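PDB 6WTF: B12-binding domain-containing protein from Kitasatospora setae, which probably methylates tryptophan at C2, using S-adenosylmethionine, cobalamin and a [4Fe-4S] cluster in a radical SAM fold. Local coordinates for residues 11-16 with 529-534; 73-78 with 406-411; 218-223 with 268-273. One frame throughout, in Å; residues are numbered along the deposited sequence.

Contact 3 closes the shortest loop of the chain, contact 2 encloses it, and contact 1 encloses both, so that pieces far apart in sequence meet by nesting. Contacts 1 and 2 each start in a loop of the cobalamin-binding domain, after strands 4-9 and 63-67; their centres lie about 16 Å apart, and Ala-530 packs on Thr-73. Contacts 2 and 3 reach the same radical SAM sheet through strands 404-412 and 219-221 with 266-269, their centres about 22 Å apart, and both touch the S-adenosylmethionine analogue. The centres of contacts 1 and 3 are about 18 Å apart. Together they border the site that holds tryptophan, cobalamin and the iron-sulfur cluster.

Contact 1 (11-16 with 529-534); sequences NKVHPP and YADNPF. With TRP (tryptophan), chain F.
Asp-531 OD1 takes two hydrogen bonds at the loop 11-16. The backbone N of His-14 donates to OD1 of Asp-531 at 3.1 Å in an almost straight bond (171°), approaching from above the carboxylate plane. A water adds a second bond, donating both to this OD1 and to the carbonyl O of Lys-12, 2.6 Å from it. With CG beside its own backbone N (chi1 -66°), Asp-531 turns its carboxylate to His-14, while OD2 forms a salt bridge with Arg-80; with both oxygens engaged, the group probably keeps its negative charge. The backbone answers in the reverse direction: the N of Asp-531 gives a weak, bent bond to the O of His-14 at 2.9 Å, and the CA-H of Asp-531 approaches the same oxygen. This geometry suits the third position of the type II turn 529-532, which Asp-531 occupies with a positive phi.

Apolar contacts fill in beside the polar ones. Val-13 lays its CG1 against Ala-530, 3.6 Å from the CA and 4.0 Å from the CB. A cis peptide bond precedes Pro-15, whose CD rests 3.6 Å from the O of Tyr-529. The loop is stiffened from within by an Asx turn, in which Asn-11 OD1 accepts from the N of Val-13; the ND2 of Asn-11 separately bonds cobalamin. On the other segment, Tyr-529 OH donates to tryptophan OXT at 2.7 Å, a bond that helps hold the substrate carboxylate.

The loop after the first strand of a largely parallel sheet flanked by helices, as in Rossmann-like B12-binding domains, is thus joined to the turn before helix 533-540, and cobalamin and substrate share the site they border.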
loop_
_atom_site.group_PDB
_atom_site.type_symbol
_atom_site.label_atom_id
_atom_site.label_comp_id
_atom_site.label_asym_id
_atom_site.label_seq_id
_atom_site.Cartn_x
_atom_site.Cartn_y
_atom_site.Cartn_z
ATOM N N ASN A 11 -11.608 5.569 2.360
ATOM C CA ASN A 11 -11.074 4.406 3.060
ATOM C C ASN A 11 -11.802 4.203 4.385
ATOM O O ASN A 11 -11.780 5.079 5.254
ATOM C CB ASN A 11 -9.576 4.591 3.298
ATOM C CG ASN A 11 -8.901 3.330 3.795
ATOM O OD1 ASN A 11 -9.556 2.332 4.092
ATOM N ND2 ASN A 11 -7.578 3.373 3.898
ATOM N N LYS A 12 -12.446 3.045 4.536
ATOM C CA LYS A 12 -13.184 2.704 5.745
ATOM C C LYS A 12 -12.470 1.670 6.604
ATOM O O LYS A 12 -12.995 1.289 7.658
ATOM C CB LYS A 12 -14.581 2.183 5.383
ATOM C CG LYS A 12 -15.398 3.108 4.490
ATOM C CD LYS A 12 -16.859 2.688 4.464
ATOM C CE LYS A 12 -17.472 2.873 3.077
ATOM N NZ LYS A 12 -18.771 2.151 2.918
ATOM N N VAL A 13 -11.291 1.211 6.189
ATOM C CA VAL A 13 -10.604 0.135 6.892
ATOM C C VAL A 13 -10.121 0.626 8.249
ATOM O O VAL A 13 -9.475 1.677 8.353
ATOM C CB VAL A 13 -9.429 -0.386 6.052
ATOM C CG1 VAL A 13 -8.568 -1.320 6.878
ATOM C CG2 VAL A 13 -9.938 -1.092 4.803
ATOM N N HIS A 14 -10.412 -0.159 9.304
ATOM C CA HIS A 14 -9.860 -0.001 10.642
ATOM C C HIS A 14 -8.989 -1.208 11.005
ATOM O O HIS A 14 -9.278 -2.327 10.581
ATOM C CB HIS A 14 -10.971 0.161 11.687
ATOM C CG HIS A 14 -11.722 1.451 11.572
ATOM N ND1 HIS A 14 -12.028 2.238 12.662
ATOM C CD2 HIS A 14 -12.219 2.100 10.492
ATOM C CE1 HIS A 14 -12.689 3.309 12.260
ATOM N NE2 HIS A 14 -12.816 3.250 10.947
ATOM N N PRO A 15 -7.909 -1.031 11.789
ATOM C CA PRO A 15 -7.401 0.189 12.424
ATOM C C PRO A 15 -7.074 1.262 11.399
ATOM O O PRO A 15 -6.547 0.944 10.330
ATOM C CB PRO A 15 -6.141 -0.290 13.155
ATOM C CG PRO A 15 -5.749 -1.555 12.456
ATOM C CD PRO A 15 -7.047 -2.192 12.084
ATOM N N PRO A 16 -7.434 2.507 11.707
ATOM C CA PRO A 16 -7.399 3.558 10.683
ATOM C C PRO A 16 -5.976 3.949 10.325
ATOM O O PRO A 16 -5.084 3.985 11.175
ATOM C CB PRO A 16 -8.151 4.718 11.345
ATOM C CG PRO A 16 -7.922 4.505 12.813
ATOM C CD PRO A 16 -7.904 3.013 13.010
ATOM N N TYR A 529 -4.163 -6.870 7.869
ATOM C CA TYR A 529 -4.464 -5.796 8.804
ATOM C C TYR A 529 -5.782 -5.099 8.499
ATOM O O TYR A 529 -6.164 -4.181 9.232
ATOM C CB TYR A 529 -3.330 -4.765 8.814
ATOM C CG TYR A 529 -1.975 -5.346 9.154
ATOM C CD1 TYR A 529 -1.861 -6.486 9.939
ATOM C CD2 TYR A 529 -0.811 -4.759 8.680
ATOM C CE1 TYR A 529 -0.618 -7.026 10.250
ATOM C CE2 TYR A 529 0.429 -5.285 8.983
ATOM C CZ TYR A 529 0.521 -6.417 9.767
ATOM O OH TYR A 529 1.758 -6.940 10.062
ATOM N N ALA A 530 -6.480 -5.499 7.436
ATOM C CA ALA A 530 -7.698 -4.813 7.020
ATOM C C ALA A 530 -8.871 -5.345 7.833
ATOM O O ALA A 530 -9.298 -6.489 7.647
ATOM C CB ALA A 530 -7.932 -4.993 5.526
ATOM N N ASP A 531 -9.382 -4.511 8.740
ATOM C CA ASP A 531 -10.483 -4.865 9.640
ATOM C C ASP A 531 -10.167 -6.130 10.442
ATOM O O ASP A 531 -11.011 -7.012 10.615
ATOM C CB ASP A 531 -11.803 -4.977 8.872
ATOM C CG ASP A 531 -12.257 -3.629 8.305
ATOM O OD1 ASP A 531 -12.209 -2.622 9.054
ATOM O OD2 ASP A 531 -12.644 -3.564 7.116
ATOM N N ASN A 532 -8.931 -6.209 10.934
ATOM C CA ASN A 532 -8.542 -7.256 11.871
ATOM C C ASN A 532 -9.046 -6.878 13.261
ATOM O O ASN A 532 -8.618 -5.853 13.802
ATOM C CB ASN A 532 -7.022 -7.419 11.868
ATOM C CG ASN A 532 -6.549 -8.587 12.708
ATOM O OD1 ASN A 532 -6.862 -8.687 13.894
ATOM N ND2 ASN A 532 -5.781 -9.478 12.094
ATOM N N PRO A 533 -9.937 -7.669 13.872
ATOM C CA PRO A 533 -10.546 -7.231 15.143
ATOM C C PRO A 533 -9.553 -7.046 16.278
ATOM O O PRO A 533 -9.668 -6.067 17.029
ATOM C CB PRO A 533 -11.558 -8.342 15.456
ATOM C CG PRO A 533 -11.779 -9.060 14.168
ATOM C CD PRO A 533 -10.527 -8.917 13.365
ATOM N N PHE A 534 -8.583 -7.951 16.442
ATOM C CA PHE A 534 -7.601 -7.740 17.501
ATOM C C PHE A 534 -6.838 -6.444 17.278
ATOM O O PHE A 534 -6.623 -5.675 18.221
ATOM C CB PHE A 534 -6.620 -8.907 17.606
ATOM C CG PHE A 534 -5.409 -8.574 18.425
ATOM C CD1 PHE A 534 -5.541 -8.227 19.764
ATOM C CD2 PHE A 534 -4.152 -8.559 17.856
ATOM C CE1 PHE A 534 -4.434 -7.894 20.525
ATOM C CE2 PHE A 534 -3.041 -8.230 18.610
ATOM C CZ PHE A 534 -3.184 -7.887 19.948
HETATM N N TRP F . 2.318 -7.918 5.849
HETATM C CA TRP F . 2.268 -6.468 5.690
HETATM C C TRP F . 2.966 -5.788 6.860
HETATM O O TRP F . 3.270 -4.594 6.812
HETATM C CB TRP F . 0.819 -5.977 5.579
HETATM C CG TRP F . 0.002 -6.739 4.574
HETATM C CD1 TRP F . -0.923 -7.702 4.837
HETATM C CD2 TRP F . 0.045 -6.603 3.146
HETATM N NE1 TRP F . -1.463 -8.176 3.665
HETATM C CE2 TRP F . -0.885 -7.519 2.611
HETATM C CE3 TRP F . 0.778 -5.797 2.269
HETATM C CZ2 TRP F . -1.100 -7.655 1.241
HETATM C CZ3 TRP F . 0.560 -5.933 0.903
HETATM C CH2 TRP F . -0.372 -6.854 0.405
HETATM O OXT TRP F . 3.237 -6.432 7.879
HETATM O O HOH W 1 -14.336 -0.729 8.701
#

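Contact 2 (73-78 with 406-411); sequences TVYAFE and GFSLGL. With SA8 (S-5'-azamethionine-5'-deoxyadenosine), chain E.
Leu-409 extends its CG away from the backbone N (chi1 172°), and Phe-77 swings its ring to the side of its own N (chi1 -79°); these two torsions bring a methyl to the rim of a phenyl. Leu-409 CD2 meets Phe-77 CZ at 3.5 Å, at the edge of the ring and in its plane, while the CB of Leu-409 lies 3.7 Å from Phe-77 CE2. Beside them, the CB of Ala-76 presses on Gly-410, 3.5 Å from its carbonyl C. Any side chain at Gly-410 would run into that methyl, and the backbone angles there also call for glycine.

Waters carry the polar traffic between the segments. One accepts from the N of Ala-76 and donates to the O of Gly-410; another joins the N of Phe-77 to the O of Leu-409 and sits over the centre of the Tyr-75 ring. A third links Tyr-75 OH, which also bonds Asp-526, to the O of Phe-407.

At the far end the adenine is sandwiched: Val-74 CG1 approaches one face, 3.5 Å from C6 of the analogue, and Leu-411 CD1 the other, 3.6 Å from N1.

The loop between strand 63-67 and helix 83-96 thus meets strand 404-412, which runs beside strand 373-380, with Val-499 of helix 497-505 packing on both Phe-77 and Leu-409.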
loop_
_atom_site.group_PDB
_atom_site.type_symbol
_atom_site.label_atom_id
_atom_site.label_comp_id
_atom_site.label_asym_id
_atom_site.label_seq_id
_atom_site.Cartn_x
_atom_site.Cartn_y
_atom_site.Cartn_z
ATOM N N THR A 73 -8.322 -6.008 -0.402
ATOM C CA THR A 73 -7.387 -6.336 0.670
ATOM C C THR A 73 -6.106 -6.985 0.167
ATOM O O THR A 73 -5.133 -7.047 0.926
ATOM C CB THR A 73 -8.040 -7.265 1.694
ATOM O OG1 THR A 73 -8.589 -8.410 1.028
ATOM C CG2 THR A 73 -9.138 -6.540 2.447
ATOM N N VAL A 74 -6.083 -7.452 -1.083
ATOM C CA VAL A 74 -4.945 -8.160 -1.668
ATOM C C VAL A 74 -4.582 -9.345 -0.780
ATOM O O VAL A 74 -3.419 -9.550 -0.420
ATOM C CB VAL A 74 -3.757 -7.208 -1.902
ATOM C CG1 VAL A 74 -2.668 -7.878 -2.752
ATOM C CG2 VAL A 74 -4.247 -5.952 -2.598
ATOM N N TYR A 75 -5.590 -10.132 -0.418
ATOM C CA TYR A 75 -5.412 -11.361 0.346
ATOM C C TYR A 75 -6.131 -12.470 -0.414
ATOM O O TYR A 75 -7.366 -12.494 -0.464
ATOM C CB TYR A 75 -5.948 -11.215 1.772
ATOM C CG TYR A 75 -5.371 -12.230 2.734
ATOM C CD1 TYR A 75 -4.033 -12.184 3.101
ATOM C CD2 TYR A 75 -6.162 -13.238 3.268
ATOM C CE1 TYR A 75 -3.495 -13.117 3.973
ATOM C CE2 TYR A 75 -5.640 -14.168 4.143
ATOM C CZ TYR A 75 -4.304 -14.105 4.492
ATOM O OH TYR A 75 -3.779 -15.030 5.367
ATOM N N ALA A 76 -5.353 -13.386 -0.997
ATOM C CA ALA A 76 -5.884 -14.310 -1.996
ATOM C C ALA A 76 -7.064 -15.121 -1.468
ATOM O O ALA A 76 -7.997 -15.423 -2.218
ATOM C CB ALA A 76 -4.773 -15.239 -2.487
ATOM N N PHE A 77 -7.037 -15.506 -0.191
ATOM C CA PHE A 77 -8.126 -16.312 0.348
ATOM C C PHE A 77 -9.375 -15.502 0.656
ATOM O O PHE A 77 -10.444 -16.092 0.846
ATOM C CB PHE A 77 -7.686 -17.053 1.614
ATOM C CG PHE A 77 -6.867 -18.276 1.335
ATOM C CD1 PHE A 77 -7.355 -19.273 0.504
ATOM C CD2 PHE A 77 -5.622 -18.436 1.907
ATOM C CE1 PHE A 77 -6.610 -20.402 0.240
ATOM C CE2 PHE A 77 -4.872 -19.562 1.651
ATOM C CZ PHE A 77 -5.366 -20.547 0.817
ATOM N N GLU A 78 -9.275 -14.176 0.717
ATOM C CA GLU A 78 -10.414 -13.357 1.113
ATOM C C GLU A 78 -11.130 -12.739 -0.079
ATOM O O GLU A 78 -12.353 -12.861 -0.188
ATOM C CB GLU A 78 -9.961 -12.262 2.093
ATOM C CG GLU A 78 -11.070 -11.325 2.570
ATOM C CD GLU A 78 -10.540 -10.199 3.445
ATOM O OE1 GLU A 78 -9.433 -9.692 3.164
ATOM O OE2 GLU A 78 -11.219 -9.832 4.430
ATOM N N GLY A 406 5.380 -13.961 9.118
ATOM C CA GLY A 406 4.096 -13.918 8.458
ATOM C C GLY A 406 4.050 -14.787 7.218
ATOM O O GLY A 406 4.767 -14.540 6.247
ATOM N N PHE A 407 3.191 -15.802 7.251
ATOM C CA PHE A 407 3.046 -16.745 6.145
ATOM C C PHE A 407 1.757 -16.446 5.391
ATOM O O PHE A 407 0.661 -16.624 5.931
ATOM C CB PHE A 407 3.049 -18.187 6.646
ATOM C CG PHE A 407 4.333 -18.605 7.301
ATOM C CD1 PHE A 407 5.447 -18.909 6.536
ATOM C CD2 PHE A 407 4.422 -18.712 8.680
ATOM C CE1 PHE A 407 6.627 -19.307 7.140
ATOM C CE2 PHE A 407 5.595 -19.111 9.285
ATOM C CZ PHE A 407 6.698 -19.406 8.517
ATOM N N SER A 408 1.888 -16.003 4.142
ATOM C CA SER A 408 0.750 -15.788 3.263
ATOM C C SER A 408 0.766 -16.824 2.144
ATOM O O SER A 408 1.820 -17.343 1.771
ATOM C CB SER A 408 0.766 -14.372 2.685
ATOM O OG SER A 408 0.906 -13.416 3.726
ATOM N N LEU A 409 -0.414 -17.113 1.601
ATOM C CA LEU A 409 -0.581 -18.221 0.661
ATOM C C LEU A 409 -1.493 -17.780 -0.477
ATOM O O LEU A 409 -2.684 -17.534 -0.265
ATOM C CB LEU A 409 -1.149 -19.451 1.371
ATOM C CG LEU A 409 -1.558 -20.652 0.511
ATOM C CD1 LEU A 409 -0.392 -21.143 -0.318
ATOM C CD2 LEU A 409 -2.105 -21.775 1.384
ATOM N N GLY A 410 -0.944 -17.689 -1.675
ATOM C CA GLY A 410 -1.723 -17.294 -2.828
ATOM C C GLY A 410 -1.407 -15.876 -3.272
ATOM O O GLY A 410 -1.129 -14.983 -2.459
ATOM N N LEU A 411 -1.496 -15.655 -4.580
ATOM C CA LEU A 411 -1.090 -14.402 -5.197
ATOM C C LEU A 411 -2.282 -13.752 -5.884
ATOM O O LEU A 411 -2.973 -14.396 -6.682
ATOM C CB LEU A 411 0.026 -14.639 -6.214
ATOM C CG LEU A 411 0.417 -13.394 -7.006
ATOM C CD1 LEU A 411 1.216 -12.454 -6.117
ATOM C CD2 LEU A 411 1.190 -13.761 -8.271
HETATM N N SA8 E . 6.479 -2.180 -0.323
HETATM C CA SA8 E . 6.065 -3.586 -0.164
HETATM C C SA8 E . 4.562 -3.669 0.069
HETATM O O SA8 E . 4.038 -4.733 -0.453
HETATM O OXT SA8 E . 3.932 -2.818 0.680
HETATM C CB SA8 E . 6.833 -4.295 0.997
HETATM C CG SA8 E . 6.948 -5.797 0.778
HETATM N ND SA8 E . 5.709 -6.530 1.049
HETATM C CE SA8 E . 5.289 -6.340 2.442
HETATM C "C5'" SA8 E . 5.809 -7.930 0.646
HETATM C "C4'" SA8 E . 4.566 -8.736 0.973
HETATM O "O4'" SA8 E . 3.404 -8.097 0.403
HETATM C "C3'" SA8 E . 4.566 -10.119 0.338
HETATM O "O3'" SA8 E . 5.321 -11.043 1.113
HETATM C "C2'" SA8 E . 3.073 -10.459 0.328
HETATM O "O2'" SA8 E . 2.658 -10.995 1.579
HETATM C "C1'" SA8 E . 2.428 -9.080 0.096
HETATM N N9 SA8 E . 1.957 -8.857 -1.268
HETATM C C8 SA8 E . 2.373 -7.889 -2.145
HETATM N N7 SA8 E . 1.788 -7.943 -3.317
HETATM C C5 SA8 E . 0.922 -9.022 -3.205
HETATM C C6 SA8 E . 0.003 -9.603 -4.102
HETATM N N6 SA8 E . -0.169 -9.193 -5.365
HETATM N N1 SA8 E . -0.729 -10.649 -3.658
HETATM C C2 SA8 E . -0.539 -11.086 -2.410
HETATM N N3 SA8 E . 0.307 -10.629 -1.483
HETATM C C4 SA8 E . 1.012 -9.590 -1.943
HETATM O O HOH W 2 -1.679 -15.130 6.655
HETATM O O HOH W 3 -2.648 -13.693 -0.342
HETATM O O HOH W 4 -4.177 -15.436 0.755
#

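Contact 3 (218-223 with 268-273); sequences LGSILT and HTTDSE. With SF4 (iron/sulfur cluster), chain C; SA8 (S-5'-azamethionine-5'-deoxyadenosine), chain E.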
loop_
_atom_site.group_PDB
_atom_site.type_symbol
_atom_site.label_atom_id
_atom_site.label_comp_id
_atom_site.label_asym_id
_atom_site.label_seq_id
_atom_site.Cartn_x
_atom_site.Cartn_y
_atom_site.Cartn_z
ATOM N N LEU A 218 -0.365 4.799 14.460
ATOM C CA LEU A 218 0.743 5.067 13.552
ATOM C C LEU A 218 0.692 6.469 12.959
ATOM O O LEU A 218 -0.381 7.026 12.707
ATOM C CB LEU A 218 0.766 4.067 12.382
ATOM C CG LEU A 218 1.289 2.657 12.636
ATOM C CD1 LEU A 218 1.188 1.820 11.358
ATOM C CD2 LEU A 218 2.728 2.720 13.140
ATOM N N GLY A 219 1.885 7.021 12.734
ATOM C CA GLY A 219 2.116 8.067 11.766
ATOM C C GLY A 219 2.901 7.502 10.589
ATOM O O GLY A 219 3.335 6.351 10.592
ATOM N N SER A 220 3.095 8.345 9.576
ATOM C CA SER A 220 3.714 7.902 8.332
ATOM C C SER A 220 4.636 8.981 7.787
ATOM O O SER A 220 4.454 10.170 8.062
ATOM C CB SER A 220 2.662 7.552 7.277
ATOM O OG SER A 220 1.730 8.607 7.128
ATOM N N ILE A 221 5.631 8.555 7.014
ATOM C CA ILE A 221 6.595 9.481 6.428
ATOM C C ILE A 221 7.131 8.882 5.140
ATOM O O ILE A 221 7.497 7.703 5.088
ATOM C CB ILE A 221 7.752 9.828 7.391
ATOM C CG1 ILE A 221 8.709 10.823 6.734
ATOM C CG2 ILE A 221 8.495 8.585 7.863
ATOM C CD1 ILE A 221 8.062 12.142 6.408
ATOM N N LEU A 222 7.164 9.706 4.098
ATOM C CA LEU A 222 7.683 9.329 2.794
ATOM C C LEU A 222 9.054 9.962 2.606
ATOM O O LEU A 222 9.210 11.174 2.784
ATOM C CB LEU A 222 6.736 9.795 1.688
ATOM C CG LEU A 222 7.229 9.618 0.252
ATOM C CD1 LEU A 222 7.301 8.147 -0.086
ATOM C CD2 LEU A 222 6.308 10.363 -0.721
ATOM N N THR A 223 10.040 9.147 2.249
ATOM C CA THR A 223 11.356 9.676 1.923
ATOM C C THR A 223 11.665 9.649 0.436
ATOM O O THR A 223 12.472 10.457 -0.027
ATOM C CB THR A 223 12.446 8.896 2.667
ATOM O OG1 THR A 223 12.846 7.773 1.876
ATOM C CG2 THR A 223 11.910 8.398 4.002
ATOM N N HIS A 268 5.771 5.147 10.465
ATOM C CA HIS A 268 6.034 4.085 9.505
ATOM C C HIS A 268 6.442 4.711 8.181
ATOM O O HIS A 268 5.727 5.572 7.654
ATOM C CB HIS A 268 4.804 3.198 9.310
ATOM C CG HIS A 268 5.116 1.848 8.737
ATOM N ND1 HIS A 268 5.704 1.678 7.503
ATOM C CD2 HIS A 268 4.915 0.603 9.232
ATOM C CE1 HIS A 268 5.860 0.388 7.264
ATOM N NE2 HIS A 268 5.390 -0.286 8.298
ATOM N N THR A 269 7.595 4.301 7.656
ATOM C CA THR A 269 8.004 4.805 6.355
ATOM C C THR A 269 7.056 4.282 5.288
ATOM O O THR A 269 6.513 3.181 5.396
ATOM C CB THR A 269 9.441 4.408 6.026
ATOM O OG1 THR A 269 9.566 2.977 6.011
ATOM C CG2 THR A 269 10.380 5.005 7.047
ATOM N N THR A 270 6.814 5.110 4.273
ATOM C CA THR A 270 5.903 4.754 3.195
ATOM C C THR A 270 6.633 4.594 1.868
ATOM O O THR A 270 6.003 4.624 0.808
ATOM C CB THR A 270 4.776 5.781 3.078
ATOM O OG1 THR A 270 5.318 7.067 2.759
ATOM C CG2 THR A 270 4.007 5.870 4.392
ATOM N N ASP A 271 7.954 4.441 1.909
ATOM C CA ASP A 271 8.703 4.082 0.718
ATOM C C ASP A 271 8.308 2.687 0.255
ATOM O O ASP A 271 7.800 1.866 1.025
ATOM C CB ASP A 271 10.208 4.109 0.988
ATOM C CG ASP A 271 10.689 5.446 1.505
ATOM O OD1 ASP A 271 9.972 6.453 1.339
ATOM O OD2 ASP A 271 11.790 5.486 2.090
ATOM N N SER A 272 8.538 2.423 -1.031
ATOM C CA SER A 272 8.422 1.052 -1.515
ATOM C C SER A 272 9.315 0.126 -0.701
ATOM O O SER A 272 8.861 -0.903 -0.190
ATOM C CB SER A 272 8.772 0.988 -3.001
ATOM O OG SER A 272 7.742 1.563 -3.778
ATOM N N GLU A 273 10.585 0.494 -0.551
ATOM C CA GLU A 273 11.528 -0.205 0.320
ATOM C C GLU A 273 12.478 0.835 0.887
ATOM O O GLU A 273 13.130 1.553 0.125
ATOM C CB GLU A 273 12.314 -1.287 -0.435
ATOM C CG GLU A 273 11.477 -2.300 -1.183
ATOM C CD GLU A 273 10.767 -3.278 -0.277
ATOM O OE1 GLU A 273 11.070 -3.322 0.932
ATOM O OE2 GLU A 273 9.898 -4.011 -0.778
HETATM FE FE1 SF4 C . 10.104 -5.771 -5.078
HETATM FE FE2 SF4 C . 10.002 -3.032 -5.135
HETATM FE FE3 SF4 C . 9.582 -4.371 -2.790
HETATM FE FE4 SF4 C . 7.707 -4.471 -4.772
HETATM S S1 SF4 C . 8.362 -2.625 -3.614
HETATM S S2 SF4 C . 8.490 -6.221 -3.526
HETATM S S3 SF4 C . 9.035 -4.460 -6.619
HETATM S S4 SF4 C . 11.506 -4.337 -4.017
HETATM N N SA8 E . 6.479 -2.180 -0.323
HETATM C CA SA8 E . 6.065 -3.586 -0.164
HETATM C C SA8 E . 4.562 -3.669 0.069
HETATM O O SA8 E . 4.038 -4.733 -0.453
HETATM O OXT SA8 E . 3.932 -2.818 0.680
HETATM C CB SA8 E . 6.833 -4.295 0.997
HETATM C CG SA8 E . 6.948 -5.797 0.778
HETATM N ND SA8 E . 5.709 -6.530 1.049
HETATM C CE SA8 E . 5.289 -6.340 2.442
HETATM C "C5'" SA8 E . 5.809 -7.930 0.646
HETATM C "C4'" SA8 E . 4.566 -8.736 0.973
HETATM O "O4'" SA8 E . 3.404 -8.097 0.403
HETATM C "C3'" SA8 E . 4.566 -10.119 0.338
HETATM O "O3'" SA8 E . 5.321 -11.043 1.113
HETATM C "C2'" SA8 E . 3.073 -10.459 0.328
HETATM O "O2'" SA8 E . 2.658 -10.995 1.579
HETATM C "C1'" SA8 E . 2.428 -9.080 0.096
HETATM N N9 SA8 E . 1.957 -8.857 -1.268
HETATM C C8 SA8 E . 2.373 -7.889 -2.145
HETATM N N7 SA8 E . 1.788 -7.943 -3.317
HETATM C C5 SA8 E . 0.922 -9.022 -3.205
HETATM C C6 SA8 E . 0.003 -9.603 -4.102
HETATM N N6 SA8 E . -0.169 -9.193 -5.365
HETATM N N1 SA8 E . -0.729 -10.649 -3.658
HETATM C C2 SA8 E . -0.539 -11.086 -2.410
HETATM N N3 SA8 E . 0.307 -10.629 -1.483
HETATM C C4 SA8 E . 1.012 -9.590 -1.943
#
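Thr-223 and Asp-271 are joined by two hydrogen bonds, a side-chain pairing that extends a parallel strand contact past its end. Thr-223 OG1 donates to Asp-271 OD2 at 2.5 Å, and the N of Thr-223 donates at 2.8 Å to Asp-271 OD1, which accepts through its syn lone pair. Thr-223 places OG1 between its backbone N and carbonyl carbon (chi1 88°), within reach of the carboxylate, whose OD1 also accepts from the N of Lys-224. An asparagine in place of Asp-271, with an NH2 for one carboxylate oxygen, would probably leave the hydroxyl or the amide of Thr-223 without its acceptor.

Before this pair run the strand bonds, among them the N of His-268 to the O of Gly-219 at 2.7 Å. His-268 ND1 donates to the O of Thr-269 in the plane of its ring, which helps fix the ring's rotation. Ser-220 CB touches Thr-270 CG2 at 3.6 Å, and the side chains of Leu-222 and Thr-270 cross at about a right angle, CB of Leu-222 3.3 Å from OG1 of Thr-270. Ile-221 CG2 meets Thr-269 CG2 at 4.1 Å, and helix 249-261 packs on Ile-221.

The O of Ser-272 accepts from the amine N of the S-adenosylmethionine analogue at 2.7 Å, and Glu-273 OE2 binds an iron of the cluster (FE3) at 2.1 Å. In radical SAM enzymes the iron not held by cysteine usually takes the amine and carboxylate of S-adenosylmethionine; a glutamate there would probably disfavour reductive cleavage and is consistent with polar methyl transfer through cobalamin.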